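NMB1025 protein (Neisseria meningitidis serogroup B, PDB 3KJJ) is of unknown function but belongs to the YjgF/RutC family of small trimeric proteins, whose members include deaminases of reactive enamine and imine intermediates. Local coordinates at residues B[78-81]-B[82-85]; B[56-60]-B[61-65]; B[107-110]-B[111-114]. All coordinates share one frame; numbering follows the deposited sequence.

Contact 1 (B[78-81]-B[82-85]); sequences MGDY and AEMN
Asp80 sits at the N-cap position of helix 81-91, and its carbonyl O starts the helical ladder by taking N of the selenomethionine Met84 at 2.9 Å; its carboxylate makes no capping bond. The N-H of Glu83 is met by a water that also donates to Gly79 O. Another water lies with its O 2.7 Å from Asp80 OD1, to which it donates, but its approach to Glu83 OE1 is too short to trust and a bridge there is doubtful. The like-charged oxygens Asp80 OD1 and Glu83 OE1 are 4.3 Å apart, while Asp80 OD2 pairs with Arg113 and Glu83 OE2 with the backbone N of Ala44. Tyr81 binds Asn85 N through its carbonyl O at 2.9 Å and also meets Asn85 by its ring, which packs on Ala108 of the second subunit. With CG anti to the backbone N (chi1 -167°), the ring lies under the Asn85 amide, whose ND2 stands 3.2 Å above the middle of one face. Ring and amide planes are 72° apart, and Asn85 OD1 accepts from Arg100. The first turn thus rests on backbone bonds, while the amide nitrogen, probably carrying partial positive charge, faces the tyrosine pi cloud.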
HETATM    1  N   MSE B  78       5.138  18.217  -0.694  1.00 18.47           N
HETATM    2  CA  MSE B  78       4.811  18.187   0.747  1.00 20.45           C
HETATM    3  C   MSE B  78       4.538  19.575   1.338  1.00 20.28           C
HETATM    4  O   MSE B  78       4.051  19.696   2.458  1.00 19.84           O
HETATM    5  CB  MSE B  78       5.890  17.439   1.555  1.00 21.43           C
HETATM    6  CG  MSE B  78       5.520  17.121   3.042  1.00 30.14           C
HETATM    7 SE   MSE B  78       3.994  15.869   3.304  1.00 30.42          SE
HETATM    8  CE  MSE B  78       4.677  14.446   2.200  1.00 17.26           C
ATOM      9  N   GLY B  79       4.833  20.625   0.573  1.00 21.48           N
ATOM     10  CA  GLY B  79       4.393  21.971   0.927  1.00 22.56           C
ATOM     11  C   GLY B  79       2.875  22.117   1.025  1.00 22.04           C
ATOM     12  O   GLY B  79       2.383  23.080   1.604  1.00 21.64           O
ATOM     13  N   ASP B  80       2.136  21.156   0.471  1.00 22.00           N
ATOM     14  CA  ASP B  80       0.664  21.215   0.444  1.00 21.44           C
ATOM     15  C   ASP B  80       0.017  20.394   1.561  1.00 22.11           C
ATOM     16  O   ASP B  80      -1.200  20.180   1.551  1.00 21.75           O
ATOM     17  CB  ASP B  80       0.128  20.717  -0.905  1.00 21.44           C
ATOM     18  CG  ASP B  80       0.437  21.664  -2.059  1.00 29.28           C
ATOM     19  OD1 ASP B  80       0.552  22.884  -1.834  1.00 26.95           O
ATOM     20  OD2 ASP B  80       0.542  21.179  -3.205  1.00 32.74           O
ATOM     21  N   TYR B  81       0.836  19.944   2.511  1.00 21.36           N
ATOM     22  CA  TYR B  81       0.397  19.084   3.620  1.00 21.57           C
ATOM     23  C   TYR B  81      -0.752  19.677   4.435  1.00 21.11           C
ATOM     24  O   TYR B  81      -1.814  19.056   4.550  1.00 20.59           O
ATOM     25  CB  TYR B  81       1.585  18.759   4.531  1.00 22.81           C
ATOM     26  CG  TYR B  81       1.369  17.642   5.534  1.00 22.75           C
ATOM     27  CD1 TYR B  81       1.039  16.351   5.121  1.00 23.04           C
ATOM     28  CD2 TYR B  81       1.529  17.873   6.899  1.00 29.19           C
ATOM     29  CE1 TYR B  81       0.868  15.317   6.054  1.00 23.78           C
ATOM     30  CE2 TYR B  81       1.358  16.850   7.831  1.00 26.32           C
ATOM     31  CZ  TYR B  81       1.024  15.581   7.399  1.00 27.28           C
ATOM     32  OH  TYR B  81       0.851  14.574   8.322  1.00 36.03           O
ATOM     33  N   ALA B  82      -0.549  20.869   4.994  1.00 19.61           N
ATOM     34  CA  ALA B  82      -1.582  21.510   5.812  1.00 21.19           C
ATOM     35  C   ALA B  82      -2.872  21.772   5.034  1.00 18.22           C
ATOM     36  O   ALA B  82      -3.965  21.606   5.574  1.00 19.65           O
ATOM     37  CB  ALA B  82      -1.059  22.799   6.470  1.00 20.35           C
ATOM     38  N   GLU B  83      -2.744  22.166   3.769  1.00 19.27           N
ATOM     39  CA  GLU B  83      -3.904  22.435   2.921  1.00 20.52           C
ATOM     40  C   GLU B  83      -4.716  21.171   2.661  1.00 18.09           C
ATOM     41  O   GLU B  83      -5.950  21.199   2.736  1.00 19.49           O
ATOM     42  CB  GLU B  83      -3.495  23.076   1.589  1.00 20.72           C
ATOM     43  CG  GLU B  83      -4.669  23.609   0.767  1.00 25.07           C
ATOM     44  CD  GLU B  83      -4.247  24.524  -0.380  1.00 28.51           C
ATOM     45  OE1 GLU B  83      -3.051  24.864  -0.471  1.00 28.50           O
ATOM     46  OE2 GLU B  83      -5.115  24.899  -1.196  1.00 27.56           O
HETATM   47  N   MSE B  84      -4.015  20.082   2.343  1.00 17.67           N
HETATM   48  CA  MSE B  84      -4.647  18.774   2.130  1.00 19.75           C
HETATM   49  C   MSE B  84      -5.346  18.358   3.417  1.00 20.27           C
HETATM   50  O   MSE B  84      -6.552  18.098   3.400  1.00 21.55           O
HETATM   51  CB  MSE B  84      -3.619  17.728   1.671  1.00 19.86           C
HETATM   52  CG  MSE B  84      -4.181  16.321   1.373  1.00 17.32           C
HETATM   53 SE   MSE B  84      -4.542  15.248   2.998  1.00 24.12          SE
HETATM   54  CE  MSE B  84      -5.743  13.968   2.179  1.00 29.16           C
ATOM     55  N   ASN B  85      -4.591  18.348   4.522  1.00 20.23           N
ATOM     56  CA  ASN B  85      -5.095  18.008   5.866  1.00 20.15           C
ATOM     57  C   ASN B  85      -6.371  18.722   6.275  1.00 19.47           C
ATOM     58  O   ASN B  85      -7.254  18.108   6.860  1.00 19.05           O
ATOM     59  CB  ASN B  85      -4.021  18.260   6.941  1.00 19.71           C
ATOM     60  CG  ASN B  85      -2.916  17.223   6.919  1.00 19.46           C
ATOM     61  OD1 ASN B  85      -3.075  16.138   6.370  1.00 17.50           O
ATOM     62  ND2 ASN B  85      -1.784  17.559   7.516  1.00 17.86           N
TER
HETATM   63  O   HOH W   1      -0.443  23.567   2.952  1.00 22.93           O
HETATM   64  O   HOH W   2       1.869  22.472   4.948  1.00 23.43           O
HETATM   65  O   HOH W   3      -0.687  24.568  -0.062  1.00 31.14           O

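Contact 2 (B[56-60]-B[61-65]); sequences RWLAE and CGSDK
Leu58 has CG anti to its own carbonyl carbon (chi1 -72°), which carries CD1 across to the chain beyond the helix end, 3.5 Å from Asp64 C. Cys61 shares that first torsion, and its SG lies back over the last turn, 3.3 Å from Trp57 O. Helix 43-60 finishes here in a Schellman motif. Gly62 takes a positive phi of 76°, a backbone region easily reached by a residue without a side chain, and turns the chain back on the helix. Two N-H groups then point into the last turn: Ser63 N bonds to Leu58 O at 2.8 Å, and Gly62 N to Ala59 O at 3.0 Å. Both donors stand above the plane of the carbonyl they use. Cys61 N gives a bent bond to Trp57 O at 3.2 Å, with a weak second one to Leu58 O. Leu58 and Ser63 lean on Ala120 of strand 114-121, and Cys61 on Ile30 of strand 29-32, so the reversal lies against the sheet. Asp64 forms a salt bridge with Arg123 and a hydrogen bond to His67. Leu58 O and Ala59 O are thus taken up by Ser63 N and Gly62 N, so these carbonyls near the helix end have donors, while Leu58, Cys61 and Ser63 are buried against the sheet, the hydroxyl of Ser63 being satisfied by Val121 O.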
ATOM      1  N   ARG B  56     -18.101   8.260  -3.868  1.00 18.22           N
ATOM      2  CA  ARG B  56     -18.927   7.667  -4.920  1.00 18.30           C
ATOM      3  C   ARG B  56     -18.579   6.196  -5.152  1.00 16.04           C
ATOM      4  O   ARG B  56     -19.478   5.361  -5.254  1.00 16.80           O
ATOM      5  CB  ARG B  56     -18.874   8.486  -6.216  1.00 18.19           C
ATOM      6  CG  ARG B  56     -19.655   9.808  -6.151  1.00 20.87           C
ATOM      7  CD  ARG B  56     -19.887  10.434  -7.543  1.00 20.21           C
ATOM      8  NE  ARG B  56     -18.639  10.704  -8.265  1.00 17.41           N
ATOM      9  CZ  ARG B  56     -17.911  11.815  -8.135  1.00 23.95           C
ATOM     10  NH1 ARG B  56     -18.297  12.772  -7.302  1.00 16.25           N
ATOM     11  NH2 ARG B  56     -16.786  11.969  -8.838  1.00 22.79           N
ATOM     12  N   TRP B  57     -17.283   5.873  -5.169  1.00 12.96           N
ATOM     13  CA  TRP B  57     -16.844   4.488  -5.362  1.00 14.81           C
ATOM     14  C   TRP B  57     -17.060   3.590  -4.146  1.00 15.72           C
ATOM     15  O   TRP B  57     -17.310   2.396  -4.302  1.00 18.90           O
ATOM     16  CB  TRP B  57     -15.393   4.411  -5.874  1.00 13.86           C
ATOM     17  CG  TRP B  57     -15.275   4.914  -7.302  1.00 12.34           C
ATOM     18  CD1 TRP B  57     -14.631   6.047  -7.720  1.00 15.72           C
ATOM     19  CD2 TRP B  57     -15.837   4.317  -8.481  1.00 13.48           C
ATOM     20  NE1 TRP B  57     -14.744   6.183  -9.076  1.00 13.42           N
ATOM     21  CE2 TRP B  57     -15.485   5.139  -9.571  1.00 11.09           C
ATOM     22  CE3 TRP B  57     -16.618   3.177  -8.718  1.00 14.63           C
ATOM     23  CZ2 TRP B  57     -15.878   4.855 -10.883  1.00 17.79           C
ATOM     24  CZ3 TRP B  57     -16.999   2.888 -10.025  1.00 17.10           C
ATOM     25  CH2 TRP B  57     -16.628   3.726 -11.091  1.00 23.92           C
ATOM     26  N   LEU B  58     -16.999   4.161  -2.945  1.00 18.08           N
ATOM     27  CA  LEU B  58     -17.259   3.376  -1.739  1.00 17.68           C
ATOM     28  C   LEU B  58     -18.747   3.021  -1.672  1.00 16.82           C
ATOM     29  O   LEU B  58     -19.104   1.884  -1.336  1.00 19.47           O
ATOM     30  CB  LEU B  58     -16.766   4.105  -0.472  1.00 15.71           C
ATOM     31  CG  LEU B  58     -15.238   4.193  -0.250  1.00 15.61           C
ATOM     32  CD1 LEU B  58     -14.909   4.894   1.066  1.00 12.11           C
ATOM     33  CD2 LEU B  58     -14.537   2.835  -0.311  1.00 17.00           C
ATOM     34  N   ALA B  59     -19.602   3.983  -2.020  1.00 17.13           N
ATOM     35  CA  ALA B  59     -21.050   3.746  -2.142  1.00 18.09           C
ATOM     36  C   ALA B  59     -21.350   2.600  -3.108  1.00 19.48           C
ATOM     37  O   ALA B  59     -22.084   1.660  -2.772  1.00 18.53           O
ATOM     38  CB  ALA B  59     -21.774   5.025  -2.576  1.00 21.47           C
ATOM     39  N   GLU B  60     -20.755   2.661  -4.296  1.00 18.54           N
ATOM     40  CA  GLU B  60     -20.912   1.599  -5.276  1.00 21.47           C
ATOM     41  C   GLU B  60     -20.513   0.218  -4.723  1.00 21.20           C
ATOM     42  O   GLU B  60     -21.105  -0.785  -5.104  1.00 20.91           O
ATOM     43  CB  GLU B  60     -20.148   1.936  -6.563  1.00 23.26           C
ATOM     44  CG  GLU B  60     -20.822   1.381  -7.815  1.00 37.27           C
ATOM     45  CD  GLU B  60     -20.526   2.192  -9.075  1.00 45.09           C
ATOM     46  OE1 GLU B  60     -20.305   1.569 -10.138  1.00 47.47           O
ATOM     47  OE2 GLU B  60     -20.525   3.443  -9.012  1.00 42.99           O
ATOM     48  N   CYS B  61     -19.531   0.172  -3.818  1.00 22.17           N
ATOM     49  CA  CYS B  61     -19.071  -1.104  -3.230  1.00 22.84           C
ATOM     50  C   CYS B  61     -19.793  -1.549  -1.953  1.00 20.05           C
ATOM     51  O   CYS B  61     -19.443  -2.582  -1.361  1.00 18.37           O
ATOM     52  CB  CYS B  61     -17.563  -1.061  -2.960  1.00 23.27           C
ATOM     53  SG  CYS B  61     -16.560  -0.778  -4.426  1.00 26.77           S
ATOM     54  N   GLY B  62     -20.787  -0.779  -1.519  1.00 20.24           N
ATOM     55  CA  GLY B  62     -21.512  -1.101  -0.292  1.00 19.49           C
ATOM     56  C   GLY B  62     -20.694  -0.750   0.938  1.00 20.94           C
ATOM     57  O   GLY B  62     -20.784  -1.411   1.970  1.00 18.02           O
ATOM     58  N   SER B  63     -19.874   0.288   0.804  1.00 17.86           N
ATOM     59  CA  SER B  63     -19.067   0.796   1.898  1.00 19.77           C
ATOM     60  C   SER B  63     -19.297   2.296   2.003  1.00 18.93           C
ATOM     61  O   SER B  63     -20.163   2.856   1.323  1.00 19.16           O
ATOM     62  CB  SER B  63     -17.584   0.514   1.643  1.00 18.46           C
ATOM     63  OG  SER B  63     -16.790   0.731   2.802  1.00 18.70           O
ATOM     64  N   ASP B  64     -18.513   2.935   2.865  1.00 17.97           N
ATOM     65  CA  ASP B  64     -18.483   4.383   2.966  1.00 17.34           C
ATOM     66  C   ASP B  64     -17.218   4.787   3.714  1.00 14.83           C
ATOM     67  O   ASP B  64     -16.427   3.924   4.129  1.00 14.44           O
ATOM     68  CB  ASP B  64     -19.738   4.928   3.664  1.00 19.32           C
ATOM     69  CG  ASP B  64     -19.975   4.284   5.009  1.00 22.57           C
ATOM     70  OD1 ASP B  64     -19.024   4.248   5.817  1.00 21.97           O
ATOM     71  OD2 ASP B  64     -21.110   3.813   5.255  1.00 25.89           O
ATOM     72  N   LYS B  65     -17.035   6.091   3.888  1.00 12.69           N
ATOM     73  CA  LYS B  65     -15.804   6.634   4.478  1.00 16.65           C
ATOM     74  C   LYS B  65     -15.616   6.211   5.938  1.00 15.14           C
ATOM     75  O   LYS B  65     -14.490   6.071   6.409  1.00 17.83           O
ATOM     76  CB  LYS B  65     -15.743   8.167   4.293  1.00 13.99           C
ATOM     77  CG  LYS B  65     -16.689   8.983   5.168  1.00 15.80           C
ATOM     78  CD  LYS B  65     -17.070  10.309   4.518  1.00  9.95           C
ATOM     79  CE  LYS B  65     -17.842  11.186   5.500  1.00 16.98           C
ATOM     80  NZ  LYS B  65     -17.899  12.616   5.071  1.00 18.98           N
TER

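Contact 3 (B[107-110]-B[111-114]); sequences LARP and EWRV
Arg109 and Trp112 stand at the two ends of a type I beta turn in the loop between strands 99-104 and 114-121, and the contact is a local one in which the arginine side chain lies over the indole. The turn is closed by Trp112 N giving its hydrogen to Arg109 O at 3.0 Å. The aliphatic root of Arg109 makes a CH-pi contact: CB sits 3.9 Å from the centroid of the five-membered ring of Trp112, only 11° off the ring normal. Bends at chi2 and chi3 then lead the guanidinium along the indole to its six-membered ring, where Trp112 CZ2 lies over the middle of one guanidinium face. The two planes are inclined by 48°, far from a parallel stack. Glu111 OE1 approaches the guanidinium at its edge, yet NE remains beyond salt-bridge range; that oxygen is 3.3 Å from Arg109 CB, and the side chain runs beside the Pro110 ring. Leu107 CB meets the indole edge in its plane, while CD1 of the same leucine reaches Trp112 CB and the backbone of Val114. Ala108 CB touches Trp112 CZ3 at 3.5 Å. Outside the turn, Trp112 packs on Val36 and Pro37, and Leu107 and Ala108 also touch Val103 and Tyr81 of the third subunit, placing the loop at a subunit interface. One water ties the base of the loop together, accepting from Leu107 N and donating to both Arg109 O and, at 2.7 Å, Trp112 O.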
ATOM      1  N   LEU B 107       2.999  12.545  -9.474  1.00 18.72           N
ATOM      2  CA  LEU B 107       1.901  11.762 -10.072  1.00 19.16           C
ATOM      3  C   LEU B 107       1.934  11.770 -11.602  1.00 19.00           C
ATOM      4  O   LEU B 107       2.791  12.442 -12.202  1.00 20.26           O
ATOM      5  CB  LEU B 107       0.555  12.248  -9.521  1.00 18.74           C
ATOM      6  CG  LEU B 107       0.600  12.438  -7.996  1.00 14.96           C
ATOM      7  CD1 LEU B 107      -0.585  13.249  -7.509  1.00 22.59           C
ATOM      8  CD2 LEU B 107       0.705  11.106  -7.271  1.00 25.42           C
ATOM      9  N   ALA B 108       1.013  11.029 -12.231  1.00 15.02           N
ATOM     10  CA  ALA B 108       1.044  10.811 -13.684  1.00 18.00           C
ATOM     11  C   ALA B 108       0.894  12.078 -14.518  1.00 20.36           C
ATOM     12  O   ALA B 108       1.314  12.117 -15.672  1.00 22.73           O
ATOM     13  CB  ALA B 108       0.032   9.768 -14.112  1.00 20.95           C
ATOM     14  N   ARG B 109       0.293  13.113 -13.939  1.00 20.05           N
ATOM     15  CA  ARG B 109       0.294  14.417 -14.592  1.00 20.19           C
ATOM     16  C   ARG B 109       0.850  15.480 -13.667  1.00 20.27           C
ATOM     17  O   ARG B 109       0.512  15.504 -12.490  1.00 19.01           O
ATOM     18  CB  ARG B 109      -1.102  14.784 -15.093  1.00 20.71           C
ATOM     19  CG  ARG B 109      -1.626  13.758 -16.094  1.00 22.43           C
ATOM     20  CD  ARG B 109      -2.281  14.404 -17.288  1.00 36.65           C
ATOM     21  NE  ARG B 109      -3.706  14.629 -17.076  1.00 41.06           N
ATOM     22  CZ  ARG B 109      -4.654  13.719 -17.293  1.00 43.15           C
ATOM     23  NH1 ARG B 109      -4.336  12.502 -17.722  1.00 46.85           N
ATOM     24  NH2 ARG B 109      -5.927  14.028 -17.071  1.00 39.27           N
ATOM     25  N   PRO B 110       1.690  16.384 -14.210  1.00 21.99           N
ATOM     26  CA  PRO B 110       2.333  17.429 -13.414  1.00 21.16           C
ATOM     27  C   PRO B 110       1.365  18.295 -12.605  1.00 22.13           C
ATOM     28  O   PRO B 110       1.708  18.716 -11.509  1.00 21.20           O
ATOM     29  CB  PRO B 110       3.084  18.273 -14.460  1.00 23.51           C
ATOM     30  CG  PRO B 110       2.476  17.898 -15.786  1.00 25.47           C
ATOM     31  CD  PRO B 110       2.060  16.471 -15.636  1.00 20.53           C
ATOM     32  N   GLU B 111       0.165  18.542 -13.135  1.00 23.37           N
ATOM     33  CA  GLU B 111      -0.812  19.391 -12.455  1.00 21.97           C
ATOM     34  C   GLU B 111      -1.596  18.700 -11.328  1.00 19.76           C
ATOM     35  O   GLU B 111      -2.303  19.371 -10.579  1.00 19.74           O
ATOM     36  CB  GLU B 111      -1.763  20.086 -13.444  1.00 21.90           C
ATOM     37  CG  GLU B 111      -2.271  19.225 -14.590  1.00 29.59           C
ATOM     38  CD  GLU B 111      -1.280  19.096 -15.743  1.00 30.54           C
ATOM     39  OE1 GLU B 111      -0.928  17.955 -16.078  1.00 29.68           O
ATOM     40  OE2 GLU B 111      -0.852  20.124 -16.320  1.00 37.74           O
ATOM     41  N   TRP B 112      -1.473  17.376 -11.213  1.00 19.69           N
ATOM     42  CA  TRP B 112      -2.065  16.649 -10.081  1.00 19.23           C
ATOM     43  C   TRP B 112      -1.215  16.832  -8.833  1.00 20.14           C
ATOM     44  O   TRP B 112      -0.032  16.492  -8.818  1.00 22.35           O
ATOM     45  CB  TRP B 112      -2.205  15.157 -10.372  1.00 21.32           C
ATOM     46  CG  TRP B 112      -3.130  14.786 -11.500  1.00 19.71           C
ATOM     47  CD1 TRP B 112      -4.070  15.574 -12.109  1.00 23.22           C
ATOM     48  CD2 TRP B 112      -3.231  13.496 -12.114  1.00 21.38           C
ATOM     49  NE1 TRP B 112      -4.726  14.859 -13.085  1.00 20.13           N
ATOM     50  CE2 TRP B 112      -4.236  13.579 -13.102  1.00 22.97           C
ATOM     51  CE3 TRP B 112      -2.555  12.277 -11.930  1.00 22.53           C
ATOM     52  CZ2 TRP B 112      -4.583  12.489 -13.911  1.00 21.34           C
ATOM     53  CZ3 TRP B 112      -2.909  11.191 -12.724  1.00 23.49           C
ATOM     54  CH2 TRP B 112      -3.914  11.307 -13.707  1.00 22.73           C
ATOM     55  N   ARG B 113      -1.837  17.340  -7.777  1.00 18.59           N
ATOM     56  CA  ARG B 113      -1.131  17.664  -6.542  0.50 18.83           C
ATOM     57  C   ARG B 113      -1.388  16.631  -5.446  1.00 17.83           C
ATOM     58  O   ARG B 113      -0.703  16.626  -4.413  1.00 18.21           O
ATOM     59  CB  ARG B 113      -1.525  19.069  -6.070  0.50 19.31           C
ATOM     60  CG  ARG B 113      -1.461  20.122  -7.173  0.50 20.14           C
ATOM     61  CD  ARG B 113      -1.140  21.483  -6.619  0.50 23.87           C
ATOM     62  NE  ARG B 113       0.155  21.495  -5.947  0.50 19.01           N
ATOM     63  CZ  ARG B 113       1.294  21.859  -6.524  0.50 21.19           C
ATOM     64  NH1 ARG B 113       2.419  21.849  -5.827  0.50 18.62           N
ATOM     65  NH2 ARG B 113       1.302  22.248  -7.792  0.50 18.92           N
ATOM     66  N   VAL B 114      -2.374  15.754  -5.683  1.00 16.62           N
ATOM     67  CA  VAL B 114      -2.775  14.730  -4.707  1.00 15.02           C
ATOM     68  C   VAL B 114      -3.391  13.490  -5.369  1.00 16.21           C
ATOM     69  O   VAL B 114      -4.052  13.578  -6.406  1.00 16.53           O
ATOM     70  CB  VAL B 114      -3.730  15.317  -3.607  1.00 16.75           C
ATOM     71  CG1 VAL B 114      -5.069  15.801  -4.226  1.00  9.51           C
ATOM     72  CG2 VAL B 114      -3.961  14.321  -2.461  1.00 12.26           C
TER
HETATM   73  O   HOH W   4       2.117  15.431 -10.012  1.00 15.94           O

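Along the chain contact 2 comes first, ending helix 43-60; contact 1 follows at the start of helix 81-91, and contact 3 lies in the loop leading into strand 114-121. Contacts 1 and 3 have centres 14 Å apart and are joined, in the modelled conformer of Arg113, by a salt bridge of 2.8 Å from Asp80 OD2 to Arg113 NE. Contact 2 lies across the centre of the chain, with its centre 25 Å from that of contact 1 and 24 Å from that of contact 3. Both helices pack against the mixed sheet. Tyr81 of contact 1 packs on Ala108 of contact 3 in a neighbouring subunit, so the two meet across the trimer interface, whereas contact 2 meets no other chain of the assembly.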